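PDB 3I09: periplasmic branched-chain amino acid-binding protein from Burkholderia mallei, which probably captures a branched-chain amino acid or a similar small carboxylate in the periplasm and hands it to an ABC transporter for uptake. Local coordinates for residues D123-K129 with Q361-T365; G246-S252 with D332-V338. All blocks are in the same frame, centred on the assembly; numbering follows the deposited sequence.

Interaction 1 of 2, residues D123-K129 with Q361-T365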
ATOM      1  N   ASP A 123      -5.341   0.516   2.215  1.00 11.09           N
ATOM      2  CA  ASP A 123      -5.912   1.474   1.260  1.00 11.24           C
ATOM      3  C   ASP A 123      -6.026   2.838   1.888  1.00 11.29           C
ATOM      4  O   ASP A 123      -5.722   3.042   3.073  1.00 11.13           O
ATOM      5  CB  ASP A 123      -7.249   1.009   0.615  1.00 10.64           C
ATOM      6  CG  ASP A 123      -8.416   0.922   1.584  1.00 12.53           C
ATOM      7  OD1 ASP A 123      -8.480   1.703   2.546  1.00 12.45           O
ATOM      8  OD2 ASP A 123      -9.286   0.039   1.334  1.00 12.00           O
ATOM      9  N   THR A 124      -6.429   3.798   1.081  1.00 11.85           N
ATOM     10  CA  THR A 124      -6.507   5.187   1.553  1.00 12.04           C
ATOM     11  C   THR A 124      -7.582   5.450   2.593  1.00 12.36           C
ATOM     12  O   THR A 124      -7.449   6.384   3.392  1.00 12.95           O
ATOM     13  CB  THR A 124      -6.709   6.134   0.367  1.00 12.52           C
ATOM     14  OG1 THR A 124      -7.828   5.699  -0.408  1.00 12.89           O
ATOM     15  CG2 THR A 124      -5.469   6.137  -0.500  1.00 12.45           C
HETATM   16  N   MSE A 125      -8.644   4.647   2.628  1.00 12.58           N
HETATM   17  CA  MSE A 125      -9.622   4.765   3.722  1.00 13.20           C
HETATM   18  C   MSE A 125      -8.980   4.369   5.073  1.00 12.40           C
HETATM   19  O   MSE A 125      -9.162   5.056   6.054  1.00 11.44           O
HETATM   20  CB  MSE A 125     -10.855   3.912   3.409  1.00 13.48           C
HETATM   21  CG  MSE A 125     -11.864   3.875   4.469  1.00 15.73           C
HETATM   22 SE   MSE A 125     -12.683   5.673   4.617  0.75 20.22          SE
HETATM   23  CE  MSE A 125     -13.851   5.527   3.093  1.00 22.91           C
ATOM     24  N   ALA A 126      -8.235   3.264   5.124  1.00 12.57           N
ATOM     25  CA  ALA A 126      -7.561   2.861   6.350  1.00 12.50           C
ATOM     26  C   ALA A 126      -6.536   3.897   6.791  1.00 11.97           C
ATOM     27  O   ALA A 126      -6.437   4.160   7.992  1.00 12.14           O
ATOM     28  CB  ALA A 126      -6.879   1.485   6.205  1.00 13.34           C
ATOM     29  N   LEU A 127      -5.785   4.478   5.846  1.00 12.24           N
ATOM     30  CA  LEU A 127      -4.831   5.562   6.175  1.00 11.32           C
ATOM     31  C   LEU A 127      -5.512   6.739   6.841  1.00 12.15           C
ATOM     32  O   LEU A 127      -5.067   7.234   7.888  1.00 12.61           O
ATOM     33  CB  LEU A 127      -4.024   6.019   4.951  1.00 12.50           C
ATOM     34  CG  LEU A 127      -3.158   4.955   4.262  1.00 11.64           C
ATOM     35  CD1 LEU A 127      -2.512   5.484   2.991  1.00 13.22           C
ATOM     36  CD2 LEU A 127      -2.097   4.334   5.240  1.00 11.89           C
ATOM     37  N   ALA A 128      -6.611   7.172   6.224  1.00 12.00           N
ATOM     38  CA  ALA A 128      -7.392   8.297   6.707  1.00 13.07           C
ATOM     39  C   ALA A 128      -7.986   8.035   8.084  1.00 13.64           C
ATOM     40  O   ALA A 128      -7.894   8.867   8.988  1.00 14.17           O
ATOM     41  CB  ALA A 128      -8.501   8.597   5.702  1.00 11.57           C
ATOM     42  N   LYS A 129      -8.624   6.884   8.232  1.00 14.46           N
ATOM     43  CA  LYS A 129      -9.231   6.508   9.485  1.00 15.74           C
ATOM     44  C   LYS A 129      -8.201   6.322  10.589  1.00 16.71           C
ATOM     45  O   LYS A 129      -8.490   6.623  11.740  1.00 18.18           O
ATOM     46  CB  LYS A 129     -10.079   5.250   9.313  1.00 16.79           C
ATOM     47  CG  LYS A 129     -11.384   5.538   8.503  1.00 18.76           C
ATOM     48  CD  LYS A 129     -12.152   4.243   8.136  1.00 24.58           C
ATOM     49  CE  LYS A 129     -12.983   3.656   9.310  1.00 29.99           C
ATOM     50  NZ  LYS A 129     -13.925   2.522   8.843  1.00 28.61           N
ATOM     51  N   GLN A 361     -12.910  -2.368  11.615  1.00 23.19           N
ATOM     52  CA  GLN A 361     -13.043  -0.938  11.787  1.00 22.23           C
ATOM     53  C   GLN A 361     -12.147  -0.103  10.897  1.00 21.42           C
ATOM     54  O   GLN A 361     -12.395   1.082  10.747  1.00 21.14           O
ATOM     55  CB  GLN A 361     -12.797  -0.576  13.266  1.00 22.85           C
ATOM     56  CG  GLN A 361     -13.713  -1.380  14.185  1.00 25.04           C
ATOM     57  CD  GLN A 361     -13.359  -1.260  15.646  1.00 29.06           C
ATOM     58  OE1 GLN A 361     -12.719  -0.294  16.079  1.00 29.47           O
ATOM     59  NE2 GLN A 361     -13.798  -2.245  16.433  1.00 30.47           N
ATOM     60  N   ALA A 362     -11.144  -0.710  10.263  1.00 19.03           N
ATOM     61  CA  ALA A 362     -10.117   0.046   9.556  1.00 19.23           C
ATOM     62  C   ALA A 362     -10.510   0.472   8.141  1.00 17.97           C
ATOM     63  O   ALA A 362     -10.049   1.500   7.623  1.00 19.70           O
ATOM     64  CB  ALA A 362      -8.841  -0.796   9.507  1.00 18.23           C
ATOM     65  N   PHE A 363     -11.375  -0.317   7.512  1.00 16.77           N
ATOM     66  CA  PHE A 363     -11.696  -0.149   6.105  1.00 14.74           C
ATOM     67  C   PHE A 363     -13.118   0.387   5.880  1.00 15.19           C
ATOM     68  O   PHE A 363     -13.891   0.585   6.832  1.00 14.29           O
ATOM     69  CB  PHE A 363     -11.481  -1.499   5.392  1.00 14.94           C
ATOM     70  CG  PHE A 363     -10.035  -1.950   5.396  1.00 14.35           C
ATOM     71  CD1 PHE A 363      -9.162  -1.466   4.463  1.00 14.69           C
ATOM     72  CD2 PHE A 363      -9.558  -2.827   6.374  1.00 16.03           C
ATOM     73  CE1 PHE A 363      -7.815  -1.831   4.468  1.00 15.60           C
ATOM     74  CE2 PHE A 363      -8.217  -3.205   6.395  1.00 14.96           C
ATOM     75  CZ  PHE A 363      -7.352  -2.740   5.451  1.00 16.76           C
ATOM     76  N   THR A 364     -13.465   0.595   4.612  1.00 14.28           N
ATOM     77  CA  THR A 364     -14.777   1.139   4.235  1.00 14.73           C
ATOM     78  C   THR A 364     -15.896   0.284   4.833  1.00 16.35           C
ATOM     79  O   THR A 364     -15.851  -0.942   4.736  1.00 15.08           O
ATOM     80  CB  THR A 364     -14.924   1.160   2.688  1.00 14.97           C
ATOM     81  OG1 THR A 364     -13.892   1.980   2.114  1.00 14.59           O
ATOM     82  CG2 THR A 364     -16.278   1.694   2.277  1.00 15.55           C
ATOM     83  N   THR A 365     -16.889   0.930   5.457  1.00 16.93           N
ATOM     84  CA  THR A 365     -18.019   0.219   6.026  1.00 18.09           C
ATOM     85  C   THR A 365     -19.063  -0.105   4.968  1.00 18.52           C
ATOM     86  O   THR A 365     -19.144   0.553   3.916  1.00 17.51           O
ATOM     87  CB  THR A 365     -18.714   1.046   7.157  1.00 18.88           C
ATOM     88  OG1 THR A 365     -19.348   2.210   6.593  1.00 18.32           O
ATOM     89  CG2 THR A 365     -17.724   1.465   8.232  1.00 19.37           C
TER
HETATM   90  O   HOH W   1     -11.808   0.252   2.269  1.00 14.49           O
HETATM   91  O   HOH W   2      -8.037   2.469   9.618  1.00 25.44           O

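Interaction 2 of 2, residues G246-S252 with D332-V338. With EDO (1,2-ethanediol), chain H.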
ATOM      1  N   GLY A 246       8.312  11.336  16.317  1.00 12.72           N
ATOM      2  CA  GLY A 246       7.017  11.827  16.729  1.00 12.58           C
ATOM      3  C   GLY A 246       5.966  11.809  15.678  1.00 12.88           C
ATOM      4  O   GLY A 246       4.807  12.038  15.993  1.00 13.54           O
ATOM      5  N   LEU A 247       6.317  11.544  14.427  1.00 12.95           N
ATOM      6  CA  LEU A 247       5.279  11.423  13.392  1.00 13.67           C
ATOM      7  C   LEU A 247       4.402  10.218  13.678  1.00 14.10           C
ATOM      8  O   LEU A 247       4.898   9.140  14.084  1.00 12.54           O
ATOM      9  CB  LEU A 247       5.894  11.299  11.996  1.00 13.45           C
ATOM     10  CG  LEU A 247       6.559  12.572  11.438  1.00 16.44           C
ATOM     11  CD1 LEU A 247       7.261  12.262  10.135  1.00 16.19           C
ATOM     12  CD2 LEU A 247       5.565  13.755  11.261  1.00 18.66           C
ATOM     13  N   VAL A 248       3.099  10.397  13.464  1.00 13.76           N
ATOM     14  CA  VAL A 248       2.146   9.309  13.633  1.00 15.00           C
ATOM     15  C   VAL A 248       1.776   8.774  12.254  1.00 15.54           C
ATOM     16  O   VAL A 248       1.537   9.524  11.281  1.00 15.16           O
ATOM     17  CB  VAL A 248       0.929   9.784  14.405  1.00 16.77           C
ATOM     18  CG1 VAL A 248      -0.133   8.734  14.408  1.00 18.17           C
ATOM     19  CG2 VAL A 248       1.350  10.188  15.872  1.00 18.88           C
ATOM     20  N   LEU A 249       1.778   7.461  12.127  1.00 15.16           N
ATOM     21  CA  LEU A 249       1.482   6.868  10.841  1.00 15.63           C
ATOM     22  C   LEU A 249       0.663   5.596  11.016  1.00 14.98           C
ATOM     23  O   LEU A 249       0.595   5.036  12.117  1.00 14.09           O
ATOM     24  CB  LEU A 249       2.771   6.626  10.055  1.00 17.36           C
ATOM     25  CG  LEU A 249       3.818   5.768  10.685  1.00 18.31           C
ATOM     26  CD1 LEU A 249       3.499   4.391  10.265  1.00 20.21           C
ATOM     27  CD2 LEU A 249       5.268   6.164  10.237  1.00 19.82           C
ATOM     28  N   THR A 250       0.048   5.170   9.919  1.00 14.20           N
ATOM     29  CA  THR A 250      -0.741   3.961   9.863  1.00 13.70           C
ATOM     30  C   THR A 250      -0.031   2.984   8.939  1.00 15.27           C
ATOM     31  O   THR A 250       0.312   3.358   7.807  1.00 14.47           O
ATOM     32  CB  THR A 250      -2.177   4.233   9.338  1.00 15.13           C
ATOM     33  OG1 THR A 250      -2.842   5.074  10.254  1.00 15.67           O
ATOM     34  CG2 THR A 250      -3.002   2.964   9.269  1.00 13.57           C
ATOM     35  N   ASP A 251       0.207   1.754   9.395  1.00 14.42           N
ATOM     36  CA  ASP A 251       0.840   0.752   8.494  1.00 15.35           C
ATOM     37  C   ASP A 251       0.234  -0.606   8.746  1.00 13.54           C
ATOM     38  O   ASP A 251      -0.427  -0.805   9.753  1.00 12.38           O
ATOM     39  CB  ASP A 251       2.367   0.725   8.647  1.00 17.69           C
ATOM     40  CG  ASP A 251       3.126   0.237   7.323  1.00 22.47           C
ATOM     41  OD1 ASP A 251       2.504  -0.367   6.410  1.00 26.43           O
ATOM     42  OD2 ASP A 251       4.339   0.550   7.155  1.00 24.75           O
ATOM     43  N   SER A 252       0.447  -1.554   7.835  1.00 11.70           N
ATOM     44  CA  SER A 252      -0.156  -2.869   7.975  1.00 11.33           C
ATOM     45  C   SER A 252       0.742  -3.916   8.588  1.00 12.35           C
ATOM     46  O   SER A 252       0.268  -5.000   8.910  1.00 11.72           O
ATOM     47  CB  SER A 252      -0.639  -3.383   6.601  1.00 13.17           C
ATOM     48  OG  SER A 252       0.455  -3.679   5.752  1.00 11.84           O
ATOM     49  N   ASP A 332      -6.094  -6.390  10.678  1.00 11.32           N
ATOM     50  CA  ASP A 332      -5.799  -5.305  11.609  1.00 12.92           C
ATOM     51  C   ASP A 332      -4.738  -4.373  11.019  1.00 12.17           C
ATOM     52  O   ASP A 332      -3.810  -4.813  10.336  1.00 11.85           O
ATOM     53  CB  ASP A 332      -5.242  -5.841  12.922  1.00 13.40           C
ATOM     54  CG  ASP A 332      -6.264  -6.607  13.764  1.00 17.16           C
ATOM     55  OD1 ASP A 332      -7.485  -6.646  13.451  1.00 14.65           O
ATOM     56  OD2 ASP A 332      -5.778  -7.185  14.779  1.00 19.59           O
HETATM   57  N   MSE A 333      -4.878  -3.094  11.319  1.00 12.21           N
HETATM   58  CA  MSE A 333      -3.915  -2.084  10.957  1.00 12.58           C
HETATM   59  C   MSE A 333      -3.283  -1.547  12.255  1.00 12.78           C
HETATM   60  O   MSE A 333      -3.826  -1.771  13.363  1.00 13.73           O
HETATM   61  CB  MSE A 333      -4.603  -0.971  10.161  1.00 12.64           C
HETATM   62  CG  MSE A 333      -5.220  -1.421   8.855  1.00 11.46           C
HETATM   63 SE   MSE A 333      -3.904  -2.008   7.479  0.75 14.35          SE
HETATM   64  CE  MSE A 333      -3.260  -0.345   7.006  1.00 13.84           C
ATOM     65  N   TYR A 334      -2.142  -0.860  12.138  1.00 13.17           N
ATOM     66  CA  TYR A 334      -1.385  -0.372  13.298  1.00 12.64           C
ATOM     67  C   TYR A 334      -1.156   1.126  13.194  1.00 12.93           C
ATOM     68  O   TYR A 334      -0.630   1.607  12.176  1.00 15.29           O
ATOM     69  CB  TYR A 334      -0.031  -1.110  13.405  1.00 12.58           C
ATOM     70  CG  TYR A 334      -0.274  -2.596  13.469  1.00 13.94           C
ATOM     71  CD1 TYR A 334      -0.718  -3.179  14.642  1.00 16.92           C
ATOM     72  CD2 TYR A 334      -0.195  -3.389  12.323  1.00 16.07           C
ATOM     73  CE1 TYR A 334      -1.025  -4.506  14.713  1.00 19.19           C
ATOM     74  CE2 TYR A 334      -0.506  -4.724  12.373  1.00 19.60           C
ATOM     75  CZ  TYR A 334      -0.917  -5.280  13.568  1.00 20.97           C
ATOM     76  OH  TYR A 334      -1.252  -6.604  13.630  1.00 24.31           O
ATOM     77  N   LEU A 335      -1.512   1.842  14.249  1.00 13.18           N
ATOM     78  CA  LEU A 335      -1.174   3.264  14.411  1.00 13.09           C
ATOM     79  C   LEU A 335       0.149   3.277  15.154  1.00 14.17           C
ATOM     80  O   LEU A 335       0.245   2.741  16.259  1.00 14.21           O
ATOM     81  CB  LEU A 335      -2.232   3.964  15.246  1.00 14.19           C
ATOM     82  CG  LEU A 335      -2.117   5.488  15.348  1.00 15.03           C
ATOM     83  CD1 LEU A 335      -2.325   6.112  13.938  1.00 13.41           C
ATOM     84  CD2 LEU A 335      -3.111   6.047  16.356  1.00 17.76           C
HETATM   85  N   MSE A 336       1.177   3.855  14.541  1.00 14.41           N
HETATM   86  CA  MSE A 336       2.501   3.897  15.139  1.00 15.28           C
HETATM   87  C   MSE A 336       3.047   5.282  15.251  1.00 14.48           C
HETATM   88  O   MSE A 336       2.609   6.211  14.542  1.00 13.31           O
HETATM   89  CB  MSE A 336       3.395   3.021  14.298  1.00 15.57           C
HETATM   90  CG  MSE A 336       2.648   1.701  14.330  1.00 21.89           C
HETATM   91 SE   MSE A 336       3.635   0.332  14.038  0.75 27.75          SE
HETATM   92  CE  MSE A 336       4.027   0.857  12.298  1.00 19.83           C
ATOM     93  N   GLU A 337       3.982   5.436  16.185  1.00 13.90           N
ATOM     94  CA  GLU A 337       4.682   6.688  16.312  1.00 13.25           C
ATOM     95  C   GLU A 337       6.165   6.432  16.050  1.00 12.07           C
ATOM     96  O   GLU A 337       6.725   5.451  16.530  1.00 12.98           O
ATOM     97  CB  GLU A 337       4.453   7.326  17.695  1.00 14.07           C
ATOM     98  CG  GLU A 337       5.142   8.655  17.826  1.00 15.43           C
ATOM     99  CD  GLU A 337       4.951   9.350  19.196  1.00 20.51           C
ATOM    100  OE1 GLU A 337       4.746   8.640  20.204  1.00 22.60           O
ATOM    101  OE2 GLU A 337       5.082  10.600  19.248  1.00 17.95           O
ATOM    102  N   VAL A 338       6.799   7.322  15.287  1.00 11.96           N
ATOM    103  CA  VAL A 338       8.215   7.171  14.967  1.00 11.42           C
ATOM    104  C   VAL A 338       9.027   7.528  16.199  1.00 11.05           C
ATOM    105  O   VAL A 338       8.762   8.545  16.869  1.00 11.82           O
ATOM    106  CB  VAL A 338       8.633   8.041  13.781  1.00 12.07           C
ATOM    107  CG1 VAL A 338      10.140   7.868  13.539  1.00 10.45           C
ATOM    108  CG2 VAL A 338       7.764   7.684  12.527  1.00 11.80           C
TER
HETATM  109  C1  EDO H  10      -9.362  -9.180  10.448  1.00 40.65           C
HETATM  110  O1  EDO H  10      -9.271  -8.026  11.286  1.00 39.18           O
HETATM  111  C2  EDO H  10     -10.198 -10.264  11.089  1.00 43.83           C
HETATM  112  O2  EDO H  10      -9.484 -11.503  11.127  1.00 45.59           O

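Interaction 1 of 2, residues D123-K129 with Q361-T365
At the capped N-terminal end of helix 124-137, in a type I periplasmic binding protein, Asp123, Met125, Ala126 and Lys129 meet the chain as it leaves the short helix 359-362. Asp123 is the N-cap: its OD1 accepts from Ala126 N at 3.0 Å, met nearly along the C-O axis. That bond depends on CG standing between the backbone N and the carbonyl carbon (chi1 67°), which folds the carboxylate back over the helix start. The other oxygen, OD2, comes to the edge of the Phe363 ring, 3.5 Å from CD1, with carboxylate and ring planes almost perpendicular. OD2 also accepts from water 1, which in turn takes the N-H of Thr364, so a single water ties the cap to the opposite backbone. Ala126 CB sits over a face of the same ring in a CH-pi contact, 4.3 Å from its centroid. Ala126 CA itself lies 3.1 Å from Ala362 O, a CA-H...O contact, and water 2 donates to both Ala126 O and Ala362 O. Met125, a selenomethionine, lays CG and CE against Thr364 OG1, the two side chains crossing at about a right angle. Lys129 bends at chi3 (79°) to bring its ammonium to two carbonyls: NZ gives a weak hydrogen bond to Gln361 O and another, 2.8 Å long, to Phe363 O, reached from above the carbonyl plane.

Interaction 2 of 2, residues G246-S252 with D332-V338
Six backbone hydrogen bonds join Gly246-Ser252 to Asp332-Val338 as antiparallel neighbours in the sheet that also holds strands 320-323 and 351-357. Leu249 with Met336 and Asp251 with Tyr334 are the hydrogen-bonded pairs, each closed by two N-H...O bonds; Met336 N to Leu249 O, for instance, is 2.8 Å. Just ahead of strand 248-251, Leu247 O accepts from Val338 N, and Gly246 N gives a nearly straight bond to Val338 O. At the non-hydrogen-bonded pairs, Val248 with Glu337 and Thr250 with Leu335, CA-H...O contacts fill in.

Apolar contacts form on both faces. Val248 CG1, anti to its own N (chi1 172°), presses on Leu335 CD1 at 3.4 Å, tighter than usual for two carbons. On the other face Leu249 splits its branches, CD1 against Met336 CE and CD2 to Val338 CG2 at 3.7 Å. At the Ser252 end, Met333 SE packs 3.6 Å from Ser252 CB; Met333 and Met336 are both selenomethionines.

Among polar groups, Asp251 OD1 accepts from Ser252 N and is also hydrogen-bonded to Ser278 OG, while Thr250 OG1 is hydrogen-bonded to Thr131 OG1. The Tyr334 ring turns its edge to Ser252 O, 3.6 Å from CE2.

Strand 351-357 flanks 329-338 on its other edge, helix 124-137 packs against Thr250 and Leu335, and helix 241-244 meets Val338.

In the fold
Interactions 1 and 2 lie side by side, their centres 13 Å apart, and along the chain the strand pair is nested inside the loop closed by 123-129 with 361-365. Met333 connects them: its CG lies 3.7 Å from Ala362 CB, and its SE 4.1 Å from Phe363 CZ. Helix 124-137 adds a second join, with Leu127 CD2 3.7 Å from Thr250 O. Both contacts stand back from the bound acetoacetic acid, whose site includes Tyr122, directly before Asp123. The side chain of Asp123 is about 9 Å from that ligand, and that of Asp251 about 10 Å. Met333 also touches Tyr122, linking the strand pair to the pocket wall.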